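Local coordinates for IPT/TIG domain-containing protein BACOVA_02650 (Bacteroides ovatus, PDB 5E7G), which binds polysaccharide at the bacterial cell surface and probably captures xyloglucan there before its transport into the periplasm for degradation, at residues 103-108 and 120-125; 177-182 and 190-195; 373-378 and 411-416. One frame throughout, in Å; residues are numbered along the deposited sequence.

Contact 1: residues 103-108 and 120-125; sequences PYITRI and MTVIGG. With SO4 (sulfate ion), chain E.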
loop_
_atom_site.group_PDB
_atom_site.type_symbol
_atom_site.label_atom_id
_atom_site.label_comp_id
_atom_site.label_asym_id
_atom_site.label_seq_id
_atom_site.Cartn_x
_atom_site.Cartn_y
_atom_site.Cartn_z
ATOM N N PRO A 103 -13.215 19.859 13.693
ATOM C CA PRO A 103 -12.276 18.749 13.875
ATOM C C PRO A 103 -12.166 17.875 12.633
ATOM O O PRO A 103 -13.103 17.830 11.837
ATOM C CB PRO A 103 -12.890 17.968 15.032
ATOM C CG PRO A 103 -14.350 18.196 14.879
ATOM C CD PRO A 103 -14.483 19.614 14.404
ATOM N N TYR A 104 -11.033 17.202 12.470
ATOM C CA TYR A 104 -10.878 16.201 11.423
ATOM C C TYR A 104 -10.078 15.047 11.989
ATOM O O TYR A 104 -9.325 15.219 12.948
ATOM C CB TYR A 104 -10.190 16.780 10.181
ATOM C CG TYR A 104 -8.742 17.171 10.394
ATOM C CD1 TYR A 104 -7.718 16.251 10.207
ATOM C CD2 TYR A 104 -8.399 18.464 10.771
ATOM C CE1 TYR A 104 -6.391 16.605 10.398
ATOM C CE2 TYR A 104 -7.080 18.828 10.965
ATOM C CZ TYR A 104 -6.077 17.895 10.780
ATOM O OH TYR A 104 -4.759 18.256 10.977
ATOM N N ILE A 105 -10.269 13.867 11.402
ATOM C CA ILE A 105 -9.519 12.675 11.783
ATOM C C ILE A 105 -8.728 12.169 10.589
ATOM O O ILE A 105 -9.279 11.931 9.513
ATOM C CB ILE A 105 -10.436 11.548 12.304
ATOM C CG1 ILE A 105 -11.216 12.026 13.533
ATOM C CG2 ILE A 105 -9.613 10.304 12.650
ATOM C CD1 ILE A 105 -12.351 11.108 13.927
ATOM N N THR A 106 -7.427 12.013 10.797
ATOM C CA THR A 106 -6.539 11.486 9.776
ATOM C C THR A 106 -6.601 9.965 9.762
ATOM O O THR A 106 -6.935 9.353 8.749
ATOM C CB THR A 106 -5.095 11.944 10.015
ATOM O OG1 THR A 106 -5.058 13.373 10.055
ATOM C CG2 THR A 106 -4.179 11.447 8.919
ATOM N N ARG A 107 -6.292 9.364 10.906
ATOM C CA ARG A 107 -6.190 7.920 11.012
ATOM C C ARG A 107 -6.240 7.490 12.467
ATOM O O ARG A 107 -6.087 8.315 13.362
ATOM C CB ARG A 107 -4.889 7.432 10.380
ATOM C CG ARG A 107 -3.644 7.935 11.101
ATOM C CD ARG A 107 -2.379 7.636 10.313
ATOM N NE ARG A 107 -1.207 8.275 10.910
ATOM C CZ ARG A 107 -0.474 7.750 11.886
ATOM N NH1 ARG A 107 -0.774 6.564 12.400
ATOM N NH2 ARG A 107 0.570 8.415 12.357
ATOM N N ILE A 108 -6.447 6.196 12.693
ATOM C CA ILE A 108 -6.381 5.617 14.031
ATOM C C ILE A 108 -5.075 4.856 14.169
ATOM O O ILE A 108 -4.740 4.023 13.329
ATOM C CB ILE A 108 -7.567 4.673 14.313
ATOM C CG1 ILE A 108 -8.871 5.471 14.345
ATOM C CG2 ILE A 108 -7.379 3.942 15.645
ATOM C CD1 ILE A 108 -10.120 4.619 14.263
ATOM N N MET A 120 -5.924 2.843 22.175
ATOM C CA MET A 120 -5.702 3.269 20.796
ATOM C C MET A 120 -5.645 4.796 20.744
ATOM O O MET A 120 -6.060 5.467 21.685
ATOM C CB MET A 120 -6.807 2.743 19.877
ATOM C CG MET A 120 -8.079 3.557 19.915
ATOM S SD MET A 120 -9.441 2.766 19.041
ATOM C CE MET A 120 -9.950 1.557 20.252
ATOM N N THR A 121 -5.143 5.345 19.643
ATOM C CA THR A 121 -4.971 6.787 19.538
ATOM C C THR A 121 -5.579 7.323 18.254
ATOM O O THR A 121 -5.189 6.933 17.151
ATOM C CB THR A 121 -3.485 7.176 19.600
ATOM O OG1 THR A 121 -2.892 6.613 20.771
ATOM C CG2 THR A 121 -3.326 8.687 19.642
ATOM N N VAL A 122 -6.548 8.219 18.410
ATOM C CA VAL A 122 -7.136 8.915 17.278
ATOM C C VAL A 122 -6.223 10.075 16.914
ATOM O O VAL A 122 -5.842 10.863 17.777
ATOM C CB VAL A 122 -8.552 9.435 17.589
ATOM C CG1 VAL A 122 -9.142 10.138 16.381
ATOM C CG2 VAL A 122 -9.451 8.292 18.030
ATOM N N ILE A 123 -5.871 10.171 15.637
ATOM C CA ILE A 123 -4.958 11.206 15.161
ATOM C C ILE A 123 -5.655 12.112 14.160
ATOM O O ILE A 123 -6.264 11.643 13.202
ATOM C CB ILE A 123 -3.710 10.587 14.520
ATOM C CG1 ILE A 123 -2.925 9.814 15.585
ATOM C CG2 ILE A 123 -2.837 11.668 13.885
ATOM C CD1 ILE A 123 -1.716 9.076 15.062
ATOM N N GLY A 124 -5.566 13.416 14.401
ATOM C CA GLY A 124 -6.158 14.397 13.511
ATOM C C GLY A 124 -5.787 15.804 13.925
ATOM O O GLY A 124 -4.623 16.085 14.214
ATOM N N GLY A 125 -6.782 16.686 13.960
ATOM C CA GLY A 125 -6.556 18.076 14.308
ATOM C C GLY A 125 -7.815 18.812 14.738
ATOM O O GLY A 125 -8.939 18.372 14.475
HETATM S S SO4 E . 2.216 5.434 14.691
HETATM O O1 SO4 E . 1.247 5.791 15.716
HETATM O O2 SO4 E . 3.322 4.674 15.272
HETATM O O3 SO4 E . 1.579 4.580 13.688
HETATM O O4 SO4 E . 2.688 6.702 14.139
#

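Contact 2: residues 177-182 and 190-195; sequences GYLVVE and TEFKKN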
loop_
_atom_site.group_PDB
_atom_site.type_symbol
_atom_site.label_atom_id
_atom_site.label_comp_id
_atom_site.label_asym_id
_atom_site.label_seq_id
_atom_site.Cartn_x
_atom_site.Cartn_y
_atom_site.Cartn_z
ATOM N N GLY A 177 -17.256 -0.500 11.422
ATOM C CA GLY A 177 -18.106 0.669 11.428
ATOM C C GLY A 177 -17.286 1.938 11.424
ATOM O O GLY A 177 -16.373 2.101 10.610
ATOM N N TYR A 178 -17.603 2.830 12.358
ATOM C CA TYR A 178 -17.000 4.151 12.397
ATOM C C TYR A 178 -16.643 4.574 13.810
ATOM O O TYR A 178 -17.243 4.118 14.781
ATOM C CB TYR A 178 -17.951 5.167 11.769
ATOM C CG TYR A 178 -18.305 4.822 10.346
ATOM C CD1 TYR A 178 -17.527 5.275 9.288
ATOM C CD2 TYR A 178 -19.402 4.025 10.058
ATOM C CE1 TYR A 178 -17.842 4.954 7.979
ATOM C CE2 TYR A 178 -19.723 3.698 8.753
ATOM C CZ TYR A 178 -18.939 4.165 7.718
ATOM O OH TYR A 178 -19.251 3.846 6.417
ATOM N N LEU A 179 -15.632 5.430 13.906
ATOM C CA LEU A 179 -15.317 6.127 15.142
ATOM C C LEU A 179 -15.654 7.596 14.922
ATOM O O LEU A 179 -15.333 8.160 13.874
ATOM C CB LEU A 179 -13.851 5.941 15.524
ATOM C CG LEU A 179 -13.389 6.643 16.803
ATOM C CD1 LEU A 179 -12.279 5.842 17.466
ATOM C CD2 LEU A 179 -12.911 8.063 16.516
ATOM N N VAL A 180 -16.317 8.201 15.901
ATOM C CA VAL A 180 -16.759 9.586 15.799
ATOM C C VAL A 180 -16.219 10.413 16.960
ATOM O O VAL A 180 -16.315 10.007 18.117
ATOM C CB VAL A 180 -18.293 9.692 15.780
ATOM C CG1 VAL A 180 -18.732 11.155 15.727
ATOM C CG2 VAL A 180 -18.858 8.932 14.596
ATOM N N VAL A 181 -15.653 11.571 16.629
ATOM C CA VAL A 181 -15.253 12.557 17.621
ATOM C C VAL A 181 -16.242 13.704 17.536
ATOM O O VAL A 181 -16.324 14.395 16.522
ATOM C CB VAL A 181 -13.814 13.060 17.399
ATOM C CG1 VAL A 181 -13.478 14.210 18.353
ATOM C CG2 VAL A 181 -12.829 11.916 17.586
ATOM N N GLU A 182 -17.001 13.885 18.611
ATOM C CA GLU A 182 -18.065 14.875 18.663
ATOM C C GLU A 182 -17.582 16.147 19.357
ATOM O O GLU A 182 -17.292 16.134 20.556
ATOM C CB GLU A 182 -19.275 14.288 19.388
ATOM C CG GLU A 182 -20.600 14.916 19.035
ATOM C CD GLU A 182 -21.767 14.044 19.455
ATOM O OE1 GLU A 182 -22.578 13.670 18.579
ATOM O OE2 GLU A 182 -21.866 13.721 20.657
ATOM N N THR A 190 -14.305 8.648 11.030
ATOM C CA THR A 190 -13.346 7.812 10.321
ATOM C C THR A 190 -13.784 6.359 10.429
ATOM O O THR A 190 -14.544 6.009 11.327
ATOM C CB THR A 190 -11.917 7.974 10.875
ATOM O OG1 THR A 190 -10.980 7.377 9.971
ATOM C CG2 THR A 190 -11.784 7.340 12.274
ATOM N N GLU A 191 -13.313 5.520 9.513
ATOM C CA GLU A 191 -13.646 4.102 9.553
ATOM C C GLU A 191 -12.972 3.446 10.740
ATOM O O GLU A 191 -11.838 3.782 11.070
ATOM C CB GLU A 191 -13.221 3.396 8.268
ATOM C CG GLU A 191 -14.102 3.713 7.073
ATOM C CD GLU A 191 -13.850 2.796 5.889
ATOM O OE1 GLU A 191 -13.124 1.788 6.043
ATOM O OE2 GLU A 191 -14.385 3.090 4.799
ATOM N N PHE A 192 -13.682 2.519 11.374
ATOM C CA PHE A 192 -13.138 1.748 12.488
ATOM C C PHE A 192 -13.315 0.257 12.256
ATOM O O PHE A 192 -14.412 -0.216 11.964
ATOM C CB PHE A 192 -13.807 2.139 13.803
ATOM C CG PHE A 192 -13.306 1.360 14.987
ATOM C CD1 PHE A 192 -12.233 1.819 15.735
ATOM C CD2 PHE A 192 -13.905 0.162 15.350
ATOM C CE1 PHE A 192 -11.768 1.095 16.829
ATOM C CE2 PHE A 192 -13.445 -0.560 16.439
ATOM C CZ PHE A 192 -12.375 -0.092 17.176
ATOM N N LYS A 193 -12.222 -0.477 12.399
ATOM C CA LYS A 193 -12.243 -1.929 12.314
ATOM C C LYS A 193 -11.394 -2.480 13.443
ATOM O O LYS A 193 -10.188 -2.244 13.475
ATOM C CB LYS A 193 -11.713 -2.408 10.962
ATOM C CG LYS A 193 -12.613 -2.094 9.768
ATOM C CD LYS A 193 -12.025 -2.664 8.480
ATOM C CE LYS A 193 -13.015 -2.637 7.327
ATOM N NZ LYS A 193 -13.050 -1.318 6.646
ATOM N N LYS A 194 -12.014 -3.207 14.369
ATOM C CA LYS A 194 -11.300 -3.660 15.563
ATOM C C LYS A 194 -10.158 -4.606 15.193
ATOM O O LYS A 194 -9.212 -4.771 15.964
ATOM C CB LYS A 194 -12.256 -4.341 16.550
ATOM C CG LYS A 194 -12.662 -5.763 16.185
ATOM C CD LYS A 194 -13.575 -6.364 17.245
ATOM C CE LYS A 194 -13.788 -7.855 17.022
ATOM N NZ LYS A 194 -15.000 -8.353 17.727
ATOM N N ASN A 195 -10.250 -5.210 14.009
ATOM C CA ASN A 195 -9.206 -6.099 13.499
ATOM C C ASN A 195 -8.300 -5.431 12.470
ATOM O O ASN A 195 -7.353 -6.044 11.974
ATOM C CB ASN A 195 -9.839 -7.348 12.892
ATOM C CG ASN A 195 -10.340 -8.304 13.943
ATOM O OD1 ASN A 195 -9.726 -8.456 14.998
ATOM N ND2 ASN A 195 -11.464 -8.948 13.670
#

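Contact 3: residues 373-378 and 411-416; sequences FQIAMC and SSVVAD. With XYS (alpha-D-xylopyranose), chain B.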
loop_
_atom_site.group_PDB
_atom_site.type_symbol
_atom_site.label_atom_id
_atom_site.label_comp_id
_atom_site.label_asym_id
_atom_site.label_seq_id
_atom_site.Cartn_x
_atom_site.Cartn_y
_atom_site.Cartn_z
ATOM N N PHE A 373 23.681 -13.103 -22.923
ATOM C CA PHE A 373 22.817 -14.137 -23.480
ATOM C C PHE A 373 21.928 -13.597 -24.585
ATOM O O PHE A 373 21.493 -12.445 -24.538
ATOM C CB PHE A 373 21.943 -14.753 -22.394
ATOM C CG PHE A 373 22.706 -15.552 -21.387
ATOM C CD1 PHE A 373 22.995 -16.884 -21.616
ATOM C CD2 PHE A 373 23.137 -14.970 -20.213
ATOM C CE1 PHE A 373 23.701 -17.620 -20.686
ATOM C CE2 PHE A 373 23.839 -15.703 -19.281
ATOM C CZ PHE A 373 24.122 -17.031 -19.520
ATOM N N GLN A 374 21.670 -14.447 -25.572
ATOM C CA GLN A 374 20.668 -14.183 -26.596
ATOM C C GLN A 374 19.529 -15.190 -26.479
ATOM O O GLN A 374 19.768 -16.391 -26.363
ATOM C CB GLN A 374 21.285 -14.257 -27.993
ATOM C CG GLN A 374 20.277 -14.104 -29.136
ATOM C CD GLN A 374 20.895 -14.314 -30.504
ATOM O OE1 GLN A 374 21.886 -15.029 -30.651
ATOM N NE2 GLN A 374 20.306 -13.694 -31.517
ATOM N N ILE A 375 18.298 -14.694 -26.521
ATOM C CA ILE A 375 17.117 -15.551 -26.544
ATOM C C ILE A 375 16.354 -15.317 -27.842
ATOM O O ILE A 375 15.926 -14.193 -28.122
ATOM C CB ILE A 375 16.196 -15.293 -25.343
ATOM C CG1 ILE A 375 16.892 -15.722 -24.038
ATOM C CG2 ILE A 375 14.857 -16.037 -25.526
ATOM C CD1 ILE A 375 16.144 -15.323 -22.781
ATOM N N ALA A 376 16.178 -16.385 -28.615
ATOM C CA ALA A 376 15.550 -16.309 -29.932
ATOM C C ALA A 376 14.429 -17.334 -30.085
ATOM O O ALA A 376 14.514 -18.441 -29.541
ATOM C CB ALA A 376 16.597 -16.512 -31.020
ATOM N N MET A 377 13.386 -16.961 -30.825
ATOM C CA MET A 377 12.267 -17.853 -31.119
ATOM C C MET A 377 11.943 -17.915 -32.618
ATOM O O MET A 377 12.047 -16.909 -33.324
ATOM C CB MET A 377 11.024 -17.406 -30.356
ATOM C CG MET A 377 11.093 -17.644 -28.864
ATOM S SD MET A 377 9.666 -16.970 -27.999
ATOM C CE MET A 377 10.082 -17.434 -26.305
ATOM N N CYS A 378 11.556 -19.100 -33.088
ATOM C CA CYS A 378 11.011 -19.286 -34.438
ATOM C C CYS A 378 11.991 -18.899 -35.550
ATOM O O CYS A 378 11.581 -18.471 -36.632
ATOM C CB CYS A 378 9.718 -18.482 -34.591
ATOM S SG CYS A 378 8.386 -19.031 -33.510
ATOM N N SER A 411 7.678 -9.060 -26.621
ATOM C CA SER A 411 7.952 -8.303 -27.850
ATOM C C SER A 411 9.453 -8.110 -28.064
ATOM O O SER A 411 9.891 -7.790 -29.162
ATOM C CB SER A 411 7.260 -6.944 -27.817
ATOM O OG SER A 411 7.758 -6.164 -26.743
ATOM N N SER A 412 10.246 -8.310 -27.016
ATOM C CA SER A 412 11.694 -8.166 -27.138
ATOM C C SER A 412 12.324 -9.403 -27.787
ATOM O O SER A 412 13.520 -9.426 -28.069
ATOM C CB SER A 412 12.317 -7.904 -25.764
ATOM O OG SER A 412 12.429 -9.106 -25.009
ATOM N N VAL A 413 11.504 -10.423 -28.027
ATOM C CA VAL A 413 11.941 -11.668 -28.658
ATOM C C VAL A 413 11.091 -11.977 -29.900
ATOM O O VAL A 413 11.536 -12.672 -30.817
ATOM C CB VAL A 413 11.843 -12.846 -27.672
ATOM C CG1 VAL A 413 12.342 -14.138 -28.305
ATOM C CG2 VAL A 413 12.636 -12.540 -26.412
ATOM N N VAL A 414 9.868 -11.452 -29.910
ATOM C CA VAL A 414 8.897 -11.722 -30.966
ATOM C C VAL A 414 8.475 -10.411 -31.627
ATOM O O VAL A 414 8.054 -9.482 -30.941
ATOM C CB VAL A 414 7.668 -12.454 -30.395
ATOM C CG1 VAL A 414 6.562 -12.578 -31.436
ATOM C CG2 VAL A 414 8.077 -13.829 -29.862
ATOM N N ALA A 415 8.580 -10.340 -32.953
ATOM C CA ALA A 415 8.269 -9.108 -33.684
ATOM C C ALA A 415 6.808 -9.033 -34.122
ATOM O O ALA A 415 6.337 -7.985 -34.577
ATOM C CB ALA A 415 9.182 -8.971 -34.900
ATOM N N ASP A 416 6.085 -10.138 -33.989
ATOM C CA ASP A 416 4.718 -10.200 -34.490
ATOM C C ASP A 416 3.735 -9.393 -33.636
ATOM O O ASP A 416 4.039 -8.999 -32.503
ATOM C CB ASP A 416 4.269 -11.652 -34.578
ATOM C CG ASP A 416 5.265 -12.522 -35.338
ATOM O OD1 ASP A 416 5.237 -12.505 -36.590
ATOM O OD2 ASP A 416 6.084 -13.211 -34.691
HETATM C C1 XYS B . 22.714 -18.523 -35.905
HETATM C C2 XYS B . 22.186 -17.195 -36.379
HETATM C C3 XYS B . 22.636 -16.115 -35.457
HETATM C C4 XYS B . 22.446 -16.431 -34.004
HETATM C C5 XYS B . 22.697 -17.885 -33.584
HETATM O O2 XYS B . 22.671 -16.938 -37.711
HETATM O O3 XYS B . 21.898 -14.891 -35.748
HETATM O O4 XYS B . 23.339 -15.594 -33.254
HETATM O O5 XYS B . 22.207 -18.872 -34.562
HETATM O O HOH W 1 13.588 -14.237 -31.665
HETATM O O HOH W 2 10.542 -14.781 -32.653
#

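Contact 1: residues 103-108 and 120-125
Residues 104-108 and 120-125 pair as antiparallel strands, Tyr104 with Gly125 at one end and Ile108 with Val122 toward the other, and a classic beta bulge interrupts the ladder at Thr106 and Arg107. They form a hairpin on one sheet of the second IPT/TIG domain, an immunoglobulin-like beta sandwich. At the bulge Ile123 O is gripped twice, by Thr106 N at 2.7 Å and by Arg107 N at 3.2 Å; the first donor lies in the carbonyl plane and the second is tilted from it. Ile123 N answers with a bond to Arg107 O at 2.9 Å, and two bonds between Tyr104 and Gly125 close the far end. Tyr104 turns its CG between its own N and carbonyl carbon (chi1 67°), which folds the ring back over its partner: Gly125 CA sits 3.9 Å from the ring centroid in a CH-pi contact, and Gly125 N lies over the ring centre. The inward face carries Ile105, Ile108, Met120 and Val122. Ile105 CG2 meets Val122 CG1 at 3.8 Å, while Ile108 CG2 reaches the sulfur of Met120; Leu179 of the opposing sheet packs on both Ile105 and Val122. On the outward face Arg107 and Ile123 run side by side, the arginine extended from CG to NE, with Ile123 CD1 above one face of the guanidinium, offset toward its rim. The edge of that group holds a sulfate ion, probably from the crystallisation liquor, which Ser109 also binds: Arg107 NH2 donates to sulfate O4 at 3.3 Å, and the bond from Arg107 NH1 to sulfate O3 is weak.

Contact 2: residues 177-182 and 190-195
Four backbone hydrogen bonds tie Gly177 to Phe192 and Leu179 to Thr190, each pair bonded in both directions. The straightest runs from Phe192 N to Gly177 O (2.8 Å, 176° at the hydrogen), although the donor stands well above the carbonyl plane; its return bond, Gly177 N to Phe192 O, is more bent at 134°. Leu179 N reaches Thr190 O at 2.9 Å, and Thr190 N gives the reciprocal bond to Leu179 O. Between the two bonded pairs lies the non-hydrogen-bonded pair Tyr178 and Glu191, where Glu191 CA approaches Gly177 O and Tyr178 CA approaches Thr190 O in CA-H...O contacts. At Gly177 the chain turns a corner into this sheet. On the outward face Tyr178 and Glu191 cross, with Glu191 CG 4.0 Å from Tyr178 CE1 and the ring and carboxylate planes perpendicular. Glu191 OE1 also makes a salt bridge of 3.2 Å to Lys193 NZ, two residues along the same strand, which probably steadies the carboxylate. Thr190 O lies near the plane of the Tyr178 ring, at its edge. The other face belongs to Leu179, Thr190 and Phe192. Leu179 CB touches Thr190 CG2 at 4.1 Å and Phe192 CB at 4.2 Å. With CG opposite its N (chi1 179°), Phe192 carries its ring past Leu179 and inward, against Ile114 and Ile108. Thr190 likewise meets Ile105 and Ile108 of the opposing sheet, while strand 130-136 flanks 178-183 on its other edge. Such an edge hairpin, with one apolar face turned inward, belongs to the immunoglobulin-like beta sandwich of IPT/TIG domains.

Contact 3: residues 373-378 and 411-416
Val413 points its CG1 methyl at strand 373-377 and touches three consecutive residues there. Its CG1 lies 3.6 Å from Ile375 O, 3.8 Å from Met377 CG and 4.2 Å from Ile375 CG2, and it also approaches Ala376 CA. The methyl reaches that far because it stands opposite the Val413 N (chi1 -178°). Met377, stretched out to its terminal methyl, crosses Val413 at about a right angle and carries its sulfur on to the next residue, where Met377 SD meets Val414 CG2 at 4.0 Å. The polar part of the join runs through two waters. One accepts from Met377 N at 2.9 Å and lies 2.7 Å from Val413 O; the second sits between Met377 O and the same Val413 O. Backbone groups of strand and loop are thus linked by water where the two segments stand too far apart for direct bonds. In the next shell Phe422 of helix 419-423 packs on both Met377 and Val414, and Leu385 of the neighbouring strand on Val413. The loop is held further out by Asp416, salt-bridged to Arg425, and by Ser412 OG, bonded to Ser409 O. On the strand's other face Gln374 extends away from the loop, and Gln374 OE1 accepts from O4 of a bound xylose at 3.0 Å; Tyr433, another pocket residue, touches the glutamine. Here, in the xyloglucan-binding domain, a loop packs behind one strand of a five-stranded antiparallel sheet that bears the glycan site on its opposite face.

Contacts 1 and 2 are beta hairpins from the facing sheets of one immunoglobulin-like domain, with centres about 10 Å apart. Their inner faces interlock: Met120 SD lies 3.6 Å from Phe192 CE1, and Ile105 CG2 lies 3.7 Å from Thr190 CG2. Each is therefore partly buried, with an inner face in the core and an outer face at the surface, charged side chains on the outside and backbone ladders as the main polar bonds. The centre of contact 3 is about 54 Å from the centres of contacts 1 and 2, in the xyloglucan-binding domain. It is fully buried and joins a strand to a loop through apolar side chains and bridging waters, with a sugar contact at the strand's other face.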